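Local coordinates for protein laccase (PDB 3SQR) that probably oxidises hydroquinone-type phenols with its copper centres while reducing O2 to water, and probably helps degrade lignin, at residues T90-G93 with G97-I100; G187-D192 with T286-D291; E195-I200 with F253-V258; Y263-I268 with F276-D281; I280-L285 with A317-D322. All blocks are in the same frame, centred on the assembly; numbering follows the deposited sequence.

Interaction 1 of 5, residues T90-G93 with G97-I100; sequences TFNG and GPAI. With NAG (2-acetamido-2-deoxy-beta-D-glucopyranose), chain G.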
# COMPACT_ATOMS: atom_id res chain seq x y z
N THR A 90 3.62 15.84 4.96
CA THR A 90 4.72 14.96 5.22
C THR A 90 4.73 14.46 6.65
O THR A 90 4.23 15.08 7.56
CB THR A 90 6.07 15.65 4.96
OG1 THR A 90 6.34 16.67 5.94
CG2 THR A 90 6.12 16.26 3.57
N PHE A 91 5.45 13.36 6.86
CA PHE A 91 5.95 13.01 8.15
C PHE A 91 7.32 13.66 8.26
O PHE A 91 8.29 13.31 7.54
CB PHE A 91 6.13 11.52 8.26
CG PHE A 91 4.84 10.75 8.12
CD1 PHE A 91 3.95 10.77 9.18
CD2 PHE A 91 4.53 10.07 6.96
CE1 PHE A 91 2.78 10.05 9.13
CE2 PHE A 91 3.33 9.33 6.89
CZ PHE A 91 2.47 9.35 7.96
N ASN A 92 7.42 14.61 9.16
CA ASN A 92 8.75 15.12 9.54
C ASN A 92 9.50 15.79 8.44
O ASN A 92 10.72 15.76 8.39
CB ASN A 92 9.56 13.98 10.19
CG ASN A 92 9.16 13.80 11.58
OD1 ASN A 92 8.06 13.28 11.84
ND2 ASN A 92 9.98 14.25 12.50
N GLY A 93 8.75 16.35 7.52
CA GLY A 93 9.29 17.28 6.55
C GLY A 93 10.04 16.69 5.38
O GLY A 93 10.72 17.38 4.67
N GLY A 97 8.60 9.97 4.16
CA GLY A 97 8.80 10.14 5.58
C GLY A 97 9.95 9.34 6.13
O GLY A 97 10.54 8.51 5.41
N PRO A 98 10.23 9.53 7.43
CA PRO A 98 11.26 8.73 8.11
C PRO A 98 11.02 7.25 7.99
O PRO A 98 9.90 6.78 8.00
CB PRO A 98 11.10 9.10 9.59
CG PRO A 98 10.37 10.32 9.65
CD PRO A 98 9.57 10.45 8.34
N ALA A 99 12.11 6.49 7.89
CA ALA A 99 12.00 5.04 7.93
C ALA A 99 11.69 4.56 9.34
O ALA A 99 12.31 4.98 10.31
CB ALA A 99 13.31 4.39 7.47
N ILE A 100 10.75 3.63 9.43
CA ILE A 100 10.52 2.90 10.62
C ILE A 100 11.04 1.54 10.32
O ILE A 100 10.54 0.84 9.41
CB ILE A 100 9.03 2.88 10.93
CG1 ILE A 100 8.58 4.31 11.15
CG2 ILE A 100 8.77 1.92 12.11
CD1 ILE A 100 7.14 4.47 11.44
C1 NAG G . 9.65 14.25 13.91
C2 NAG G . 10.69 13.78 14.91
C3 NAG G . 10.20 13.97 16.32
C4 NAG G . 9.86 15.42 16.51
C5 NAG G . 8.84 15.85 15.49
C6 NAG G . 8.46 17.32 15.62
C7 NAG G . 11.85 11.88 13.89
C8 NAG G . 11.82 10.38 13.74
N2 NAG G . 10.86 12.35 14.67
O3 NAG G . 11.24 13.65 17.16
O4 NAG G . 9.33 15.56 17.78
O5 NAG G . 9.35 15.64 14.17
O6 NAG G . 9.65 18.11 15.42
O7 NAG G . 12.71 12.56 13.34
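F91 and N92 meet the ring of P98 where the chain leaves one sheet of the first cupredoxin-like beta-sandwich and turns toward the other. F91 closes the edge strand 86-91, and G97 and P98 lead into strand 100-103, the edge strand of the second sheet. The side chain worth following is that of N92, the asparagine that carries an N-linked sugar. Its CB touches the proline ring, 3.8 Å from P98 CG. CG lies anti to the carbonyl carbon (chi1 -80°), which puts the amide on the side of the backbone N. OD1 turns back to the backbone N of S73 on the adjoining strand 67-79, a bond that should steady the amide plane. ND2 is the point of attachment, bonded to C1 of the N-acetylglucosamine; the sugar is held a second time by a hydrogen bond to the carbonyl O of W71. N92, with a positive phi (64°), is the first residue past the strand. The first side-chain carbon of the phenylalanine, F91 CB, packs 3.6 Å from P98 CD. The F91 ring runs inward, with G97 CA at its edge, and the F91 side chain comes within about 5 Å of that of H168, a ligand of a type 3 copper. The closest approach across the two segments is that of the proline ring to a carbonyl: P98 CD sits 3.2 Å from F91 O.

Interaction 2 of 5, residues G187-D192 with T286-D291; sequences GPATAD and TVIAND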
# COMPACT_ATOMS: atom_id res chain seq x y z
N GLY A 187 13.88 -9.69 9.11
CA GLY A 187 13.48 -11.05 9.33
C GLY A 187 14.20 -11.87 8.27
O GLY A 187 15.09 -11.37 7.58
N PRO A 188 13.83 -13.13 8.17
CA PRO A 188 14.50 -13.98 7.21
C PRO A 188 14.05 -13.73 5.76
O PRO A 188 13.15 -12.94 5.49
CB PRO A 188 14.11 -15.37 7.65
CG PRO A 188 12.73 -15.20 8.24
CD PRO A 188 12.84 -13.85 8.95
N ALA A 189 14.67 -14.41 4.81
CA ALA A 189 14.37 -14.17 3.36
C ALA A 189 14.61 -15.48 2.60
O ALA A 189 15.31 -16.35 3.09
CB ALA A 189 15.27 -13.05 2.82
N THR A 190 14.05 -15.60 1.43
CA THR A 190 14.03 -16.86 0.72
C THR A 190 15.20 -16.98 -0.26
O THR A 190 15.34 -17.99 -0.91
CB THR A 190 12.79 -17.06 -0.05
OG1 THR A 190 12.56 -15.91 -0.87
CG2 THR A 190 11.56 -17.40 0.86
N ALA A 191 16.02 -15.95 -0.35
CA ALA A 191 17.29 -16.02 -1.08
C ALA A 191 18.31 -15.20 -0.36
O ALA A 191 17.99 -14.27 0.37
CB ALA A 191 17.13 -15.54 -2.57
N ASP A 192 19.56 -15.57 -0.55
CA ASP A 192 20.69 -14.89 0.00
C ASP A 192 21.02 -13.62 -0.76
O ASP A 192 20.71 -13.49 -1.97
CB ASP A 192 21.91 -15.83 -0.00
CG ASP A 192 21.78 -16.97 1.00
OD1 ASP A 192 20.98 -16.90 1.96
OD2 ASP A 192 22.50 -17.96 0.81
N THR A 286 15.50 -11.28 -9.12
CA THR A 286 15.04 -12.47 -8.44
C THR A 286 14.02 -12.04 -7.37
O THR A 286 14.38 -11.44 -6.38
CB THR A 286 16.14 -13.21 -7.81
OG1 THR A 286 17.02 -13.68 -8.84
CG2 THR A 286 15.60 -14.43 -7.08
N VAL A 287 12.78 -12.35 -7.64
CA VAL A 287 11.67 -11.92 -6.79
C VAL A 287 11.59 -12.87 -5.58
O VAL A 287 11.44 -14.09 -5.74
CB VAL A 287 10.40 -11.89 -7.55
CG1 VAL A 287 9.27 -11.11 -6.68
CG2 VAL A 287 10.49 -11.23 -8.92
N ILE A 288 11.70 -12.31 -4.39
CA ILE A 288 11.74 -13.10 -3.17
C ILE A 288 10.62 -12.87 -2.17
O ILE A 288 10.52 -13.59 -1.20
CB ILE A 288 13.08 -13.03 -2.45
CG1 ILE A 288 13.49 -11.62 -2.00
CG2 ILE A 288 14.23 -13.58 -3.40
CD1 ILE A 288 14.37 -11.65 -0.80
N ALA A 289 9.79 -11.85 -2.39
CA ALA A 289 8.63 -11.66 -1.54
C ALA A 289 7.68 -10.83 -2.28
O ALA A 289 8.05 -10.01 -3.13
CB ALA A 289 9.00 -10.96 -0.22
N ASN A 290 6.41 -11.05 -1.96
CA ASN A 290 5.40 -10.17 -2.38
C ASN A 290 4.68 -9.63 -1.16
O ASN A 290 4.39 -10.35 -0.25
CB ASN A 290 4.48 -10.79 -3.43
CG ASN A 290 3.69 -12.03 -2.99
OD1 ASN A 290 3.44 -12.35 -1.79
ND2 ASN A 290 3.19 -12.70 -3.99
N ASP A 291 4.45 -8.33 -1.17
CA ASP A 291 3.98 -7.68 0.03
C ASP A 291 4.74 -8.19 1.26
O ASP A 291 5.94 -8.07 1.25
CB ASP A 291 2.45 -7.89 0.09
CG ASP A 291 1.74 -7.28 -1.13
OD1 ASP A 291 2.40 -6.59 -1.96
OD2 ASP A 291 0.50 -7.48 -1.25
O HOH W 1 12.05 -13.46 1.17
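I288 makes nearly all of this contact on the strand side, meeting A189, T190 and A191 of the linker that runs from the first cupredoxin-like domain to the second. The apolar part is shared between two branches of the isoleucine. A191 CB rests on I288 CG2 at 3.6 Å, while A189 CB sits 4.0 Å from I288 CD1 at the tip of the side chain. With chi1 at 61°, CG1 is wedged between the backbone N and the carbonyl carbon, and this spreads the two branches toward different alanines. Between them, the side chain of T190 slides past that of I288 in the opposite direction.

The polar part centres on the carbonyl of I288, which belongs to a classic beta bulge: I288 and A289 both face D312. The stronger partner of T190 OG1 is the carbonyl O of I295; I288 O, 3.1 Å from T190 OG1, is an alternative acceptor for its one proton. A water makes the firmer link, accepting from T190 N at 2.9 Å and donating to I288 O at 2.8 Å. The linker is thus tied to the bulged strand by a water and methyl contacts, without direct backbone-to-backbone hydrogen bonds, while the T190 hydroxyl also reaches I295 on strand 293-300.

Interaction 3 of 5, residues E195-I200 with F253-V258; sequences EDVGVI and FELTFV. With NAG (2-acetamido-2-deoxy-beta-D-glucopyranose), chain C.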
# COMPACT_ATOMS: atom_id res chain seq x y z
N GLU A 195 23.69 -7.14 0.53
CA GLU A 195 23.34 -5.80 1.05
C GLU A 195 21.87 -5.45 0.81
O GLU A 195 21.34 -5.69 -0.26
CB GLU A 195 24.20 -4.71 0.40
CG GLU A 195 25.68 -4.94 0.66
CD GLU A 195 26.54 -3.77 0.28
OE1 GLU A 195 25.98 -2.67 0.03
OE2 GLU A 195 27.78 -3.97 0.22
N ASP A 196 21.24 -4.86 1.81
CA ASP A 196 19.87 -4.35 1.67
C ASP A 196 19.97 -2.87 1.38
O ASP A 196 20.36 -2.11 2.24
CB ASP A 196 19.16 -4.62 2.99
CG ASP A 196 17.72 -4.17 3.01
OD1 ASP A 196 17.17 -3.77 1.95
OD2 ASP A 196 17.17 -4.31 4.13
N VAL A 197 19.59 -2.47 0.17
CA VAL A 197 19.62 -1.09 -0.26
C VAL A 197 18.40 -0.31 0.24
O VAL A 197 18.32 0.91 0.15
CB VAL A 197 19.85 -0.94 -1.78
CG1 VAL A 197 21.21 -1.66 -2.16
CG2 VAL A 197 18.71 -1.40 -2.69
N GLY A 198 17.42 -1.08 0.71
CA GLY A 198 16.24 -0.42 1.23
C GLY A 198 15.21 -0.24 0.13
O GLY A 198 15.17 -0.93 -0.92
N VAL A 199 14.27 0.63 0.44
CA VAL A 199 13.07 0.79 -0.40
C VAL A 199 13.38 1.67 -1.60
O VAL A 199 14.24 2.60 -1.54
CB VAL A 199 11.92 1.40 0.43
CG1 VAL A 199 10.76 1.79 -0.44
CG2 VAL A 199 11.36 0.38 1.48
N ILE A 200 12.72 1.38 -2.68
CA ILE A 200 12.65 2.30 -3.83
C ILE A 200 11.18 2.52 -4.08
O ILE A 200 10.45 1.60 -4.48
CB ILE A 200 13.27 1.71 -5.12
CG1 ILE A 200 14.74 1.37 -4.89
CG2 ILE A 200 13.05 2.66 -6.33
CD1 ILE A 200 15.47 0.70 -6.04
N PHE A 253 16.96 9.57 -9.65
CA PHE A 253 17.28 8.59 -8.64
C PHE A 253 18.53 7.84 -9.09
O PHE A 253 18.68 7.52 -10.25
CB PHE A 253 16.19 7.55 -8.54
CG PHE A 253 16.57 6.34 -7.73
CD1 PHE A 253 16.77 6.46 -6.36
CD2 PHE A 253 16.77 5.09 -8.32
CE1 PHE A 253 17.10 5.38 -5.58
CE2 PHE A 253 17.13 3.97 -7.55
CZ PHE A 253 17.31 4.12 -6.15
N GLU A 254 19.42 7.60 -8.16
CA GLU A 254 20.64 6.86 -8.49
C GLU A 254 20.87 5.80 -7.48
O GLU A 254 20.66 6.03 -6.27
CB GLU A 254 21.83 7.81 -8.51
CG GLU A 254 23.12 7.21 -9.06
CD GLU A 254 23.96 6.44 -8.06
OE1 GLU A 254 23.74 6.60 -6.84
OE2 GLU A 254 24.84 5.66 -8.51
N LEU A 255 21.38 4.68 -7.96
CA LEU A 255 21.65 3.50 -7.18
C LEU A 255 23.02 2.98 -7.67
O LEU A 255 23.18 2.85 -8.87
CB LEU A 255 20.59 2.42 -7.49
CG LEU A 255 20.78 1.09 -6.78
CD1 LEU A 255 21.03 1.18 -5.24
CD2 LEU A 255 19.68 0.09 -7.15
N THR A 256 23.94 2.80 -6.75
CA THR A 256 25.30 2.31 -7.07
C THR A 256 25.48 0.88 -6.74
O THR A 256 25.19 0.44 -5.61
CB THR A 256 26.30 3.14 -6.32
OG1 THR A 256 26.16 4.46 -6.80
CG2 THR A 256 27.74 2.61 -6.59
N PHE A 257 25.99 0.11 -7.70
CA PHE A 257 26.27 -1.27 -7.48
C PHE A 257 27.81 -1.47 -7.52
O PHE A 257 28.53 -0.81 -8.30
CB PHE A 257 25.71 -2.19 -8.56
CG PHE A 257 24.27 -2.57 -8.41
CD1 PHE A 257 23.51 -2.21 -7.28
CD2 PHE A 257 23.66 -3.27 -9.42
CE1 PHE A 257 22.18 -2.60 -7.22
CE2 PHE A 257 22.31 -3.65 -9.34
CZ PHE A 257 21.60 -3.31 -8.23
N VAL A 258 28.25 -2.34 -6.64
CA VAL A 258 29.59 -2.93 -6.62
C VAL A 258 29.54 -4.31 -7.28
O VAL A 258 28.78 -5.21 -6.98
CB VAL A 258 30.13 -3.07 -5.18
CG1 VAL A 258 31.52 -3.88 -5.22
CG2 VAL A 258 30.31 -1.72 -4.52
C1 NAG C . 15.24 5.61 -0.87
C2 NAG C . 16.61 4.97 -0.67
C3 NAG C . 16.67 4.46 0.75
C4 NAG C . 16.44 5.58 1.76
C5 NAG C . 15.20 6.45 1.35
C6 NAG C . 15.34 7.86 1.86
C7 NAG C . 17.81 3.49 -2.16
C8 NAG C . 17.88 2.16 -2.90
N2 NAG C . 16.73 3.77 -1.45
O3 NAG C . 17.88 3.80 1.03
O4 NAG C . 16.22 5.02 3.07
O5 NAG C . 15.14 6.71 -0.03
O6 NAG C . 14.07 8.51 1.82
O7 NAG C . 18.73 4.32 -2.20
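I200 has the most surface covered in this contact, and its CD1 does the touching: it reaches across to F253, 3.9 Å from CZ, at an oblique angle to the ring. The two side chains cross at about a right angle. I200 CG1 stands anti to the carbonyl carbon (chi1 -60°) and the side chain is extended beyond it, which carries the terminal methyl across to the ring although I200 CA and F253 CA are 9.2 Å apart. F253 comes the other way, its ring anti to the backbone N (chi1 168°), and L255 packs alongside with both methyls: CD2 is a loose 4.4 Å from I200 CD1, and CD1 lies 4.2 Å from V197 CG1.

A sugar completes the layer. The acetamido methyl C8 of an N-acetylglucosamine sits 3.8 Å from F253 CZ, at the ring edge, and also packs against the side chains of V197, I200 and L255. Its amide N2 donates to V199 O (2.8 Å, angle 156°); this bond and the methyl packing hold the sugar against strand 195-205. Nearby, D196 OD1 accepts from G198 N in an Asx turn.

In the fold, the contact spans the two sheets of the second cupredoxin-like sandwich. Strand 195-205 lies between 227-230 and 262-269 in one sheet, with V197 also touching Y263 and L265, while 254-256 is the outermost strand of the other, beside 344-348, where L255 leans on L347.

Interaction 4 of 5, residues Y263-I268 with F276-D281; sequences YRLRLI and FEFAID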
# COMPACT_ATOMS: atom_id res chain seq x y z
N TYR A 263 22.20 -7.53 -4.10
CA TYR A 263 21.47 -6.44 -3.46
C TYR A 263 20.01 -6.81 -3.34
O TYR A 263 19.40 -7.28 -4.26
CB TYR A 263 21.54 -5.18 -4.26
CG TYR A 263 22.93 -4.66 -4.33
CD1 TYR A 263 23.43 -3.85 -3.35
CD2 TYR A 263 23.76 -4.96 -5.43
CE1 TYR A 263 24.70 -3.39 -3.35
CE2 TYR A 263 25.05 -4.46 -5.46
CZ TYR A 263 25.52 -3.68 -4.44
OH TYR A 263 26.81 -3.15 -4.44
N ARG A 264 19.46 -6.57 -2.16
CA ARG A 264 18.02 -6.61 -1.94
C ARG A 264 17.46 -5.19 -2.13
O ARG A 264 17.92 -4.21 -1.56
CB ARG A 264 17.74 -7.10 -0.52
CG ARG A 264 16.27 -7.08 -0.19
CD ARG A 264 16.09 -7.62 1.18
NE ARG A 264 14.69 -7.93 1.43
CZ ARG A 264 14.31 -8.72 2.43
NH1 ARG A 264 15.19 -9.31 3.24
NH2 ARG A 264 13.02 -8.92 2.61
N LEU A 265 16.53 -5.09 -3.05
CA LEU A 265 15.78 -3.84 -3.34
C LEU A 265 14.35 -4.09 -2.94
O LEU A 265 13.77 -5.10 -3.26
CB LEU A 265 15.78 -3.54 -4.83
CG LEU A 265 17.08 -3.05 -5.48
CD1 LEU A 265 18.31 -3.89 -5.15
CD2 LEU A 265 16.83 -2.84 -7.00
N ARG A 266 13.74 -3.08 -2.36
CA ARG A 266 12.39 -3.26 -1.80
C ARG A 266 11.50 -2.28 -2.51
O ARG A 266 11.60 -1.09 -2.28
CB ARG A 266 12.44 -3.02 -0.30
CG ARG A 266 13.42 -3.90 0.47
CD ARG A 266 13.47 -3.45 1.89
NE ARG A 266 14.30 -4.22 2.77
CZ ARG A 266 13.88 -5.19 3.58
NH1 ARG A 266 12.63 -5.58 3.58
NH2 ARG A 266 14.74 -5.80 4.39
N LEU A 267 10.72 -2.80 -3.43
CA LEU A 267 9.99 -2.00 -4.37
C LEU A 267 8.59 -1.79 -3.86
O LEU A 267 7.92 -2.74 -3.49
CB LEU A 267 9.95 -2.67 -5.72
CG LEU A 267 11.36 -3.03 -6.26
CD1 LEU A 267 11.26 -3.95 -7.49
CD2 LEU A 267 12.15 -1.76 -6.54
N ILE A 268 8.18 -0.53 -3.88
CA ILE A 268 6.81 -0.13 -3.48
C ILE A 268 6.22 0.83 -4.43
O ILE A 268 6.80 1.89 -4.69
CB ILE A 268 6.73 0.45 -2.07
CG1 ILE A 268 7.65 -0.30 -1.10
CG2 ILE A 268 5.18 0.51 -1.57
CD1 ILE A 268 7.49 0.11 0.32
N PHE A 276 3.24 0.37 -12.45
CA PHE A 276 4.64 0.24 -12.82
C PHE A 276 4.95 -1.16 -13.27
O PHE A 276 4.31 -2.12 -12.90
CB PHE A 276 5.62 0.72 -11.72
CG PHE A 276 5.49 2.17 -11.38
CD1 PHE A 276 6.05 3.15 -12.18
CD2 PHE A 276 4.74 2.56 -10.28
CE1 PHE A 276 5.92 4.47 -11.89
CE2 PHE A 276 4.60 3.88 -9.98
CZ PHE A 276 5.18 4.86 -10.82
N GLU A 277 5.98 -1.26 -14.10
CA GLU A 277 6.56 -2.52 -14.52
C GLU A 277 8.07 -2.40 -14.42
O GLU A 277 8.82 -2.21 -15.40
CB GLU A 277 6.06 -2.92 -15.93
CG GLU A 277 6.40 -4.37 -16.22
CD GLU A 277 6.02 -4.83 -17.62
OE1 GLU A 277 5.12 -4.17 -18.18
OE2 GLU A 277 6.66 -5.87 -18.09
N PHE A 278 8.55 -2.47 -13.18
CA PHE A 278 9.88 -2.11 -12.85
C PHE A 278 10.90 -3.01 -13.54
O PHE A 278 10.72 -4.24 -13.57
CB PHE A 278 10.04 -2.20 -11.31
CG PHE A 278 11.37 -1.82 -10.82
CD1 PHE A 278 11.70 -0.50 -10.56
CD2 PHE A 278 12.35 -2.78 -10.61
CE1 PHE A 278 12.96 -0.17 -10.11
CE2 PHE A 278 13.63 -2.44 -10.09
CZ PHE A 278 13.92 -1.14 -9.88
N ALA A 279 12.00 -2.39 -13.99
CA ALA A 279 13.05 -3.15 -14.70
C ALA A 279 14.34 -2.40 -14.51
O ALA A 279 14.32 -1.17 -14.30
CB ALA A 279 12.67 -3.30 -16.19
N ILE A 280 15.44 -3.12 -14.55
CA ILE A 280 16.78 -2.52 -14.53
C ILE A 280 17.44 -3.11 -15.78
O ILE A 280 17.57 -4.32 -15.88
CB ILE A 280 17.58 -2.89 -13.29
CG1 ILE A 280 16.83 -2.45 -12.02
CG2 ILE A 280 19.01 -2.29 -13.34
CD1 ILE A 280 17.53 -2.92 -10.73
N ASP A 281 17.75 -2.28 -16.73
CA ASP A 281 18.30 -2.77 -17.98
C ASP A 281 19.48 -3.70 -17.73
O ASP A 281 20.37 -3.42 -16.92
CB ASP A 281 18.80 -1.62 -18.85
CG ASP A 281 17.71 -0.74 -19.35
OD1 ASP A 281 16.49 -1.00 -19.11
OD2 ASP A 281 18.08 0.26 -20.01
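L267 lies over the ring of F278, with CD2 3.9 Å from the ring centroid and only 12° off the normal, a clear CH-pi contact. CD2 thus sits over the centre of the face, while the second methyl, L267 CD1, lies above and just beyond the rim, 3.5 Å from F278 CD2. With CG anti to the backbone N (chi1 -178°), the F278 ring reaches toward strand 262-269. Two residues along each strand, L265 and I280 reach toward each other tip to tip, with L265 CD2 3.8 Å from I280 CD1; the same L265 methyl is 4.4 Å from F278 CZ, obliquely to the ring.

Around this apolar first shell, I305 touches both L267 and F278, and V313 supports both leucines. R264 and R266, alternating with the leucines, project from the other side of their strand. Their guanidinium groups lie face on face, 3.5 Å from plane to facing nitrogen, and salt bridges to D312 and D196 probably offset the like charges.

The two strands run at 159°, nearly antiparallel, with axes 9.8 Å apart, the spacing of facing sheets in a sandwich. Strand 262-269 sits between 195-205 and 310-316 in one sheet, and 276-280 between 323-327 and 303-305 in the other, which places the contact well inside the second cupredoxin-like domain.

Interaction 5 of 5, residues I280-L285 with A317-D322; sequences IDNHTL and ANAAAD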
# COMPACT_ATOMS: atom_id res chain seq x y z
N ILE A 280 15.44 -3.12 -14.55
CA ILE A 280 16.78 -2.52 -14.53
C ILE A 280 17.44 -3.11 -15.78
O ILE A 280 17.57 -4.32 -15.88
CB ILE A 280 17.58 -2.89 -13.29
CG1 ILE A 280 16.83 -2.45 -12.02
CG2 ILE A 280 19.01 -2.29 -13.34
CD1 ILE A 280 17.53 -2.92 -10.73
N ASP A 281 17.75 -2.28 -16.73
CA ASP A 281 18.30 -2.77 -17.98
C ASP A 281 19.48 -3.70 -17.73
O ASP A 281 20.37 -3.42 -16.92
CB ASP A 281 18.80 -1.62 -18.85
CG ASP A 281 17.71 -0.74 -19.35
OD1 ASP A 281 16.49 -1.00 -19.11
OD2 ASP A 281 18.08 0.26 -20.01
N ASN A 282 19.46 -4.80 -18.47
CA ASN A 282 20.50 -5.80 -18.47
C ASN A 282 20.71 -6.49 -17.13
O ASN A 282 21.71 -7.13 -16.92
CB ASN A 282 21.80 -5.21 -18.98
CG ASN A 282 22.74 -6.26 -19.52
OD1 ASN A 282 23.90 -6.26 -19.15
ND2 ASN A 282 22.23 -7.18 -20.37
N HIS A 283 19.71 -6.37 -16.23
CA HIS A 283 19.76 -7.08 -14.96
C HIS A 283 18.48 -7.90 -14.79
O HIS A 283 17.45 -7.64 -15.38
CB HIS A 283 19.97 -6.08 -13.80
CG HIS A 283 21.33 -5.44 -13.77
ND1 HIS A 283 21.73 -4.47 -14.67
CD2 HIS A 283 22.37 -5.63 -12.93
CE1 HIS A 283 22.96 -4.09 -14.36
NE2 HIS A 283 23.36 -4.77 -13.30
N THR A 284 18.65 -8.99 -14.06
CA THR A 284 17.61 -9.91 -13.75
C THR A 284 17.19 -9.64 -12.30
O THR A 284 17.99 -9.38 -11.39
CB THR A 284 18.10 -11.35 -13.87
OG1 THR A 284 18.46 -11.58 -15.26
CG2 THR A 284 17.01 -12.32 -13.53
N LEU A 285 15.91 -9.65 -12.13
CA LEU A 285 15.35 -9.53 -10.80
C LEU A 285 15.01 -10.91 -10.29
O LEU A 285 14.26 -11.61 -10.95
CB LEU A 285 14.10 -8.67 -10.85
CG LEU A 285 14.14 -7.32 -11.57
CD1 LEU A 285 12.72 -6.70 -11.52
CD2 LEU A 285 15.15 -6.32 -11.01
N ALA A 317 24.81 -7.79 -9.22
CA ALA A 317 25.48 -6.77 -9.97
C ALA A 317 26.55 -7.54 -10.82
O ALA A 317 27.73 -7.39 -10.58
CB ALA A 317 26.15 -5.79 -9.04
N ASN A 318 26.06 -8.30 -11.77
CA ASN A 318 26.91 -9.16 -12.62
C ASN A 318 26.98 -8.66 -14.07
O ASN A 318 27.25 -9.45 -14.99
CB ASN A 318 26.39 -10.61 -12.61
CG ASN A 318 24.94 -10.76 -13.08
OD1 ASN A 318 24.24 -9.78 -13.42
ND2 ASN A 318 24.47 -12.00 -13.10
N ALA A 319 26.65 -7.40 -14.31
CA ALA A 319 26.75 -6.83 -15.66
C ALA A 319 28.10 -6.15 -15.86
O ALA A 319 28.89 -5.89 -14.91
CB ALA A 319 25.59 -5.82 -15.96
N ALA A 320 28.38 -5.89 -17.15
CA ALA A 320 29.49 -5.04 -17.51
C ALA A 320 29.29 -3.77 -16.71
O ALA A 320 28.12 -3.28 -16.64
CB ALA A 320 29.44 -4.73 -19.01
N ALA A 321 30.36 -3.28 -16.08
CA ALA A 321 30.31 -2.05 -15.33
C ALA A 321 29.96 -0.87 -16.24
O ALA A 321 30.69 -0.54 -17.17
CB ALA A 321 31.59 -1.77 -14.56
N ASP A 322 28.84 -0.25 -15.96
CA ASP A 322 28.33 0.80 -16.80
C ASP A 322 27.13 1.39 -16.03
O ASP A 322 26.75 0.85 -14.96
CB ASP A 322 27.82 0.24 -18.13
CG ASP A 322 27.91 1.27 -19.29
OD1 ASP A 322 28.05 2.50 -19.05
OD2 ASP A 322 27.81 0.82 -20.44
O HOH W 2 26.41 -6.65 -19.35
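The type II beta turn from I280 to H283 brings N282 and H283 up against A319, in the loop that follows strand 310-316. A319 CB is the centre of the contact: H283 CE1 lies 3.5 Å from it, NE2 of the same ring is close behind, and N282 OD1 is 3.6 Å away. The methyl comes at the imidazole obliquely, whereas A317 CA sits at the ring edge, a looser 4.4 Å from H283 NE2.

One bond closes the turn, from H283 N to I280 O at 3.0 Å. Another holds the imidazole: H283 ND1 donates to D281 O at 2.8 Å, nearly straight (173°) and in the ring plane, though tilted 30° from the plane of the carbonyl. N282 takes the third position of the turn with a positive phi, as type II turns require there. This turn links strand 276-280 of one sheet of the second cupredoxin-like sandwich to strand 285-290 of the other, and loop 317-322 makes a similar crossing from 310-316 to 323-327, so two sheet-to-sheet connections pack together at one end of the domain.

Y349 joins them: its OH is hydrogen-bonded both to H283 NE2 and to A319 N. Y324 adds an edge-to-face contact with the histidine ring. On the more exposed side, a water accepts from A320 N at 3.0 Å and donates to N282 OD1, at a distance (2.5 Å) short enough that its exact position deserves some caution.

Interactions 3 and 4 join the two sheets of the second cupredoxin-like sandwich; interaction 5 packs two of the connections between them. Interaction 4 is the fully buried, purely apolar centre; interaction 3 continues it across the neighbouring strand, where I200 N probably bonds to R266 O and a sugar methyl joins the packing. Interaction 5, which shares I280 and D281 with interaction 4, lies at the domain's end, mostly buried but with N282 exposed, and is richer in turn and water bonds. Interaction 2 covers the sheet's other side, its A189 touching R264, and joins the interdomain linker to that sheet by methyl contacts and a water. Interaction 1 stands apart in the first domain, about 19 Å or more between centres, running from glycan inward toward copper.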